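Local coordinates for protein 5'-deoxynucleotidase (Pyrococcus horikoshii, PDB 2CQZ) that probably hydrolyses 2'-deoxyribonucleoside 5'-phosphates to the deoxyribonucleoside and phosphate, as a metal-dependent HD-domain homodimer, at residues L122-I125 with A126-D130; V40-I43 with T44-A48. All coordinates share one frame; numbering follows the deposited sequence.

Contact 1: residues L122-I125 with A126-D130. With NI (nickel (II) ion), chain G.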
loop_
_atom_site.group_PDB
_atom_site.type_symbol
_atom_site.label_atom_id
_atom_site.label_comp_id
_atom_site.label_asym_id
_atom_site.label_seq_id
_atom_site.Cartn_x
_atom_site.Cartn_y
_atom_site.Cartn_z
ATOM N N LEU A 122 -27.630 1.646 -21.097
ATOM C CA LEU A 122 -26.682 2.737 -20.933
ATOM C C LEU A 122 -25.747 2.462 -19.749
ATOM O O LEU A 122 -24.523 2.600 -19.852
ATOM C CB LEU A 122 -27.438 4.039 -20.678
ATOM C CG LEU A 122 -26.578 5.252 -20.312
ATOM C CD1 LEU A 122 -25.636 5.551 -21.461
ATOM C CD2 LEU A 122 -27.466 6.457 -20.015
ATOM N N VAL A 123 -26.327 2.078 -18.618
ATOM C CA VAL A 123 -25.519 1.808 -17.441
ATOM C C VAL A 123 -24.613 0.618 -17.699
ATOM O O VAL A 123 -23.456 0.608 -17.278
ATOM C CB VAL A 123 -26.397 1.513 -16.196
ATOM C CG1 VAL A 123 -25.510 1.215 -14.998
ATOM C CG2 VAL A 123 -27.311 2.705 -15.906
ATOM N N ARG A 124 -25.146 -0.384 -18.396
ATOM C CA ARG A 124 -24.383 -1.592 -18.703
ATOM C C ARG A 124 -23.182 -1.253 -19.581
ATOM O O ARG A 124 -22.102 -1.830 -19.415
ATOM C CB ARG A 124 -25.275 -2.619 -19.404
ATOM C CG ARG A 124 -24.579 -3.919 -19.723
ATOM C CD ARG A 124 -24.359 -4.744 -18.472
ATOM N NE ARG A 124 -25.621 -5.142 -17.847
ATOM C CZ ARG A 124 -25.708 -5.902 -16.758
ATOM N NH1 ARG A 124 -24.604 -6.350 -16.168
ATOM N NH2 ARG A 124 -26.896 -6.219 -16.255
ATOM N N ILE A 125 -23.379 -0.317 -20.512
ATOM C CA ILE A 125 -22.317 0.127 -21.413
ATOM C C ILE A 125 -21.284 0.911 -20.610
ATOM O O ILE A 125 -20.080 0.701 -20.767
ATOM C CB ILE A 125 -22.879 1.030 -22.542
ATOM C CG1 ILE A 125 -23.688 0.178 -23.522
ATOM C CG2 ILE A 125 -21.746 1.764 -23.271
ATOM C CD1 ILE A 125 -24.355 0.990 -24.622
ATOM N N ALA A 126 -21.772 1.808 -19.750
ATOM C CA ALA A 126 -20.917 2.627 -18.890
ATOM C C ALA A 126 -20.078 1.695 -18.030
ATOM O O ALA A 126 -18.865 1.870 -17.883
ATOM C CB ALA A 126 -21.768 3.522 -18.004
ATOM N N ASP A 127 -20.740 0.693 -17.468
ATOM C CA ASP A 127 -20.059 -0.272 -16.637
ATOM C C ASP A 127 -18.892 -0.908 -17.357
ATOM O O ASP A 127 -17.819 -1.091 -16.789
ATOM C CB ASP A 127 -20.991 -1.386 -16.234
ATOM C CG ASP A 127 -20.328 -2.344 -15.304
ATOM O OD1 ASP A 127 -19.971 -1.904 -14.194
ATOM O OD2 ASP A 127 -20.147 -3.517 -15.682
ATOM N N LYS A 128 -19.125 -1.273 -18.610
ATOM C CA LYS A 128 -18.104 -1.918 -19.415
ATOM C C LYS A 128 -17.013 -0.960 -19.869
ATOM O O LYS A 128 -15.843 -1.327 -19.930
ATOM C CB LYS A 128 -18.751 -2.600 -20.622
ATOM C CG LYS A 128 -19.525 -3.851 -20.254
ATOM C CD LYS A 128 -20.266 -4.423 -21.464
ATOM C CE LYS A 128 -21.094 -5.645 -21.085
ATOM N NZ LYS A 128 -20.262 -6.706 -20.456
ATOM N N LEU A 129 -17.393 0.270 -20.185
ATOM C CA LEU A 129 -16.406 1.241 -20.621
ATOM C C LEU A 129 -15.417 1.578 -19.502
ATOM O O LEU A 129 -14.205 1.621 -19.732
ATOM C CB LEU A 129 -17.090 2.505 -21.145
ATOM C CG LEU A 129 -17.655 2.407 -22.566
ATOM C CD1 LEU A 129 -18.268 3.742 -22.948
ATOM C CD2 LEU A 129 -16.553 2.036 -23.545
ATOM N N ASP A 130 -15.919 1.803 -18.295
ATOM C CA ASP A 130 -15.043 2.108 -17.176
ATOM C C ASP A 130 -14.048 0.964 -17.067
ATOM O O ASP A 130 -12.842 1.180 -16.927
ATOM C CB ASP A 130 -15.848 2.202 -15.876
ATOM C CG ASP A 130 -14.978 2.462 -14.659
ATOM O OD1 ASP A 130 -14.605 3.634 -14.433
ATOM O OD2 ASP A 130 -14.664 1.494 -13.932
HETATM NI NI NI G . -19.933 -2.542 -12.221
#
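Ile125 and Leu129, one turn apart on helix 118-140, lie side by side and point the same way, with Ile125 CG2 4.0 Å from Leu129 CD1. It is the short branch of the isoleucine that makes this touch, CG2 standing beside the carbonyl carbon while CG1 goes to the side of the backbone N. Both residues also pack on Ile156 of helix 152-157.

The second side-chain pair is aliphatic too, though its ends are charged. Arg124, folded at its second and third torsions, crosses Lys128 at an angle, and Arg124 CG comes 4.1 Å from Lys128 CE. The like-charged ends stay apart, Arg124 NH1 lying 6.1 Å from Lys128 NZ. The guanidinium is held elsewhere: NH2 bonds to Tyr112 O, and the group makes a cation-pi contact with the Tyr112 ring.

Metal binding belongs to Asp127, the last aspartate of the H...HD...D signature of HD-domain hydrolases, whose name comes from the adjacent His70-Asp71 pair. Its CG is anti to the backbone N (chi1 -176°), which directs the carboxylate to the nickel ion. Asp127 OD1 binds the nickel at 2.1 Å while Asp127 OD2 stays 3.6 Å from it, a one-oxygen grip completed by His36, His70 and Asp71. Three residues on, Asp130 acts in the second shell, its OD2 hydrogen-bonded to ND1 of His36, whose NE2 binds the metal; OD1 forms a salt bridge to Lys15 of the second subunit.

The backbone carries the usual alpha-helical bonds to the carbonyl four residues earlier, from Ala126 N to Leu122 O as far as Leu129 N to Ile125 O. Asp127 N, the amide of the metal ligand, gives its hydrogen to Val123 O at 2.7 Å.

Contact 2: residues V40-I43 with T44-A48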
loop_
_atom_site.group_PDB
_atom_site.type_symbol
_atom_site.label_atom_id
_atom_site.label_comp_id
_atom_site.label_asym_id
_atom_site.label_seq_id
_atom_site.Cartn_x
_atom_site.Cartn_y
_atom_site.Cartn_z
ATOM N N VAL A 40 -18.609 4.598 -13.510
ATOM C CA VAL A 40 -19.831 4.208 -14.198
ATOM C C VAL A 40 -20.806 5.391 -14.151
ATOM O O VAL A 40 -21.398 5.758 -15.173
ATOM C CB VAL A 40 -20.444 2.939 -13.558
ATOM C CG1 VAL A 40 -21.768 2.617 -14.197
ATOM C CG2 VAL A 40 -19.500 1.760 -13.745
ATOM N N ALA A 41 -20.940 6.017 -12.984
ATOM C CA ALA A 41 -21.826 7.173 -12.850
ATOM C C ALA A 41 -21.420 8.322 -13.765
ATOM O O ALA A 41 -22.272 8.963 -14.379
ATOM C CB ALA A 41 -21.854 7.661 -11.407
ATOM N N PHE A 42 -20.124 8.594 -13.859
ATOM C CA PHE A 42 -19.667 9.687 -14.703
ATOM C C PHE A 42 -19.831 9.409 -16.191
ATOM O O PHE A 42 -20.227 10.286 -16.958
ATOM C CB PHE A 42 -18.204 10.026 -14.425
ATOM C CG PHE A 42 -17.717 11.197 -15.220
ATOM C CD1 PHE A 42 -18.219 12.472 -14.974
ATOM C CD2 PHE A 42 -16.841 11.011 -16.281
ATOM C CE1 PHE A 42 -17.855 13.535 -15.770
ATOM C CE2 PHE A 42 -16.476 12.064 -17.076
ATOM C CZ PHE A 42 -16.987 13.331 -16.825
ATOM N N ILE A 43 -19.503 8.190 -16.601
ATOM C CA ILE A 43 -19.641 7.809 -17.995
ATOM C C ILE A 43 -21.128 7.841 -18.364
ATOM O O ILE A 43 -21.509 8.324 -19.436
ATOM C CB ILE A 43 -19.047 6.405 -18.244
ATOM C CG1 ILE A 43 -17.529 6.438 -18.006
ATOM C CG2 ILE A 43 -19.373 5.950 -19.658
ATOM C CD1 ILE A 43 -16.836 5.099 -18.122
ATOM N N THR A 44 -21.969 7.344 -17.460
ATOM C CA THR A 44 -23.411 7.350 -17.684
ATOM C C THR A 44 -23.866 8.785 -17.955
ATOM O O THR A 44 -24.645 9.037 -18.873
ATOM C CB THR A 44 -24.168 6.804 -16.457
ATOM O OG1 THR A 44 -23.867 5.416 -16.291
ATOM C CG2 THR A 44 -25.669 6.975 -16.634
ATOM N N LEU A 45 -23.375 9.727 -17.156
ATOM C CA LEU A 45 -23.744 11.126 -17.324
ATOM C C LEU A 45 -23.316 11.637 -18.694
ATOM O O LEU A 45 -24.121 12.163 -19.468
ATOM C CB LEU A 45 -23.097 11.980 -16.224
ATOM C CG LEU A 45 -23.313 13.495 -16.306
ATOM C CD1 LEU A 45 -24.799 13.817 -16.444
ATOM C CD2 LEU A 45 -22.734 14.149 -15.070
ATOM N N VAL A 46 -22.034 11.476 -18.986
ATOM C CA VAL A 46 -21.467 11.915 -20.253
ATOM C C VAL A 46 -22.187 11.330 -21.470
ATOM O O VAL A 46 -22.541 12.069 -22.396
ATOM C CB VAL A 46 -19.972 11.562 -20.299
ATOM C CG1 VAL A 46 -19.399 11.831 -21.678
ATOM C CG2 VAL A 46 -19.241 12.401 -19.269
ATOM N N LEU A 47 -22.398 10.011 -21.469
ATOM C CA LEU A 47 -23.086 9.352 -22.581
ATOM C C LEU A 47 -24.532 9.809 -22.692
ATOM O O LEU A 47 -25.033 10.025 -23.791
ATOM C CB LEU A 47 -23.050 7.830 -22.426
ATOM C CG LEU A 47 -21.687 7.159 -22.605
ATOM C CD1 LEU A 47 -21.836 5.658 -22.433
ATOM C CD2 LEU A 47 -21.127 7.482 -23.979
ATOM N N ALA A 48 -25.203 9.959 -21.555
ATOM C CA ALA A 48 -26.590 10.401 -21.561
ATOM C C ALA A 48 -26.740 11.696 -22.353
ATOM O O ALA A 48 -27.690 11.846 -23.112
ATOM C CB ALA A 48 -27.082 10.595 -20.138
#
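Val46 lays its CG2 methyl over one face of the Phe42 ring, a CH-pi contact in which Val46 CG2 sits 3.8 Å from the centroid of the Phe42 ring. The methyl is displaced toward the rim, nearest the far end of the ring, at CE2 and CZ; Phe42 CZ to Val46 CG2 is 3.5 Å. With chi1 at -177° the ring leaves on the side opposite the backbone N and reaches the valine one turn on. The Phe42 side chain also packs on Val11 of the second subunit.

Ile43 and Leu47 lie side by side, pointing the same way, Ile43 CG2 touching Leu47 CD1 at 3.7 Å. Ile43 meets Ile8 of the second subunit as well as Ala126, whereas Leu47 lies against Leu122 and Leu165.

Thr44 is the polar member. Its hydroxyl donates to Val40 O, with Thr44 OG1 2.7 Å from that oxygen, and Thr44 N donates to the same Val40 O at 2.8 Å. The two donors come from opposite faces of the carbonyl plane, the hydroxyl standing well above it (42°), so one oxygen is gripped twice and the buried hydroxyl finds a partner within its own helix. That hydrogen bond holds the threonine's rotation among Ala63, Leu64 and Ala67 of helix 60-69 and Ala126 of helix 118-140. With a valine in its place, Val40 O would probably keep its amide partner but lose the second donor, and the side chain's rotation would be left to packing alone.

A serine or threonine hydroxyl bonding back to the carbonyl one turn earlier is a well-known feature of alpha-helices, and here it serves helix 33-53 of an all-helical HD domain, between helices 118-140 and 60-69 and the second subunit.

Contact 1 and contact 2 lie on two helices packed against each other in the HD domain, their centres 8 Å apart. Ala126 packs on Thr44 where the helices meet, Ala126 CB 3.3 Å from Thr44 OG1. Farther along the interface, Leu122 CD1 packs on Leu47 CB at 3.6 Å, away from the metal. Toward the nickel, Asp127 CA meets Val40 CG2, also at 3.6 Å, and the side chain of Val40 is about 5 Å from the ion. Contact 1 thus supplies a ligand directly, while contact 2 adds an apolar neighbour beside it; His36, earlier on the helix of contact 2, binds the same nickel.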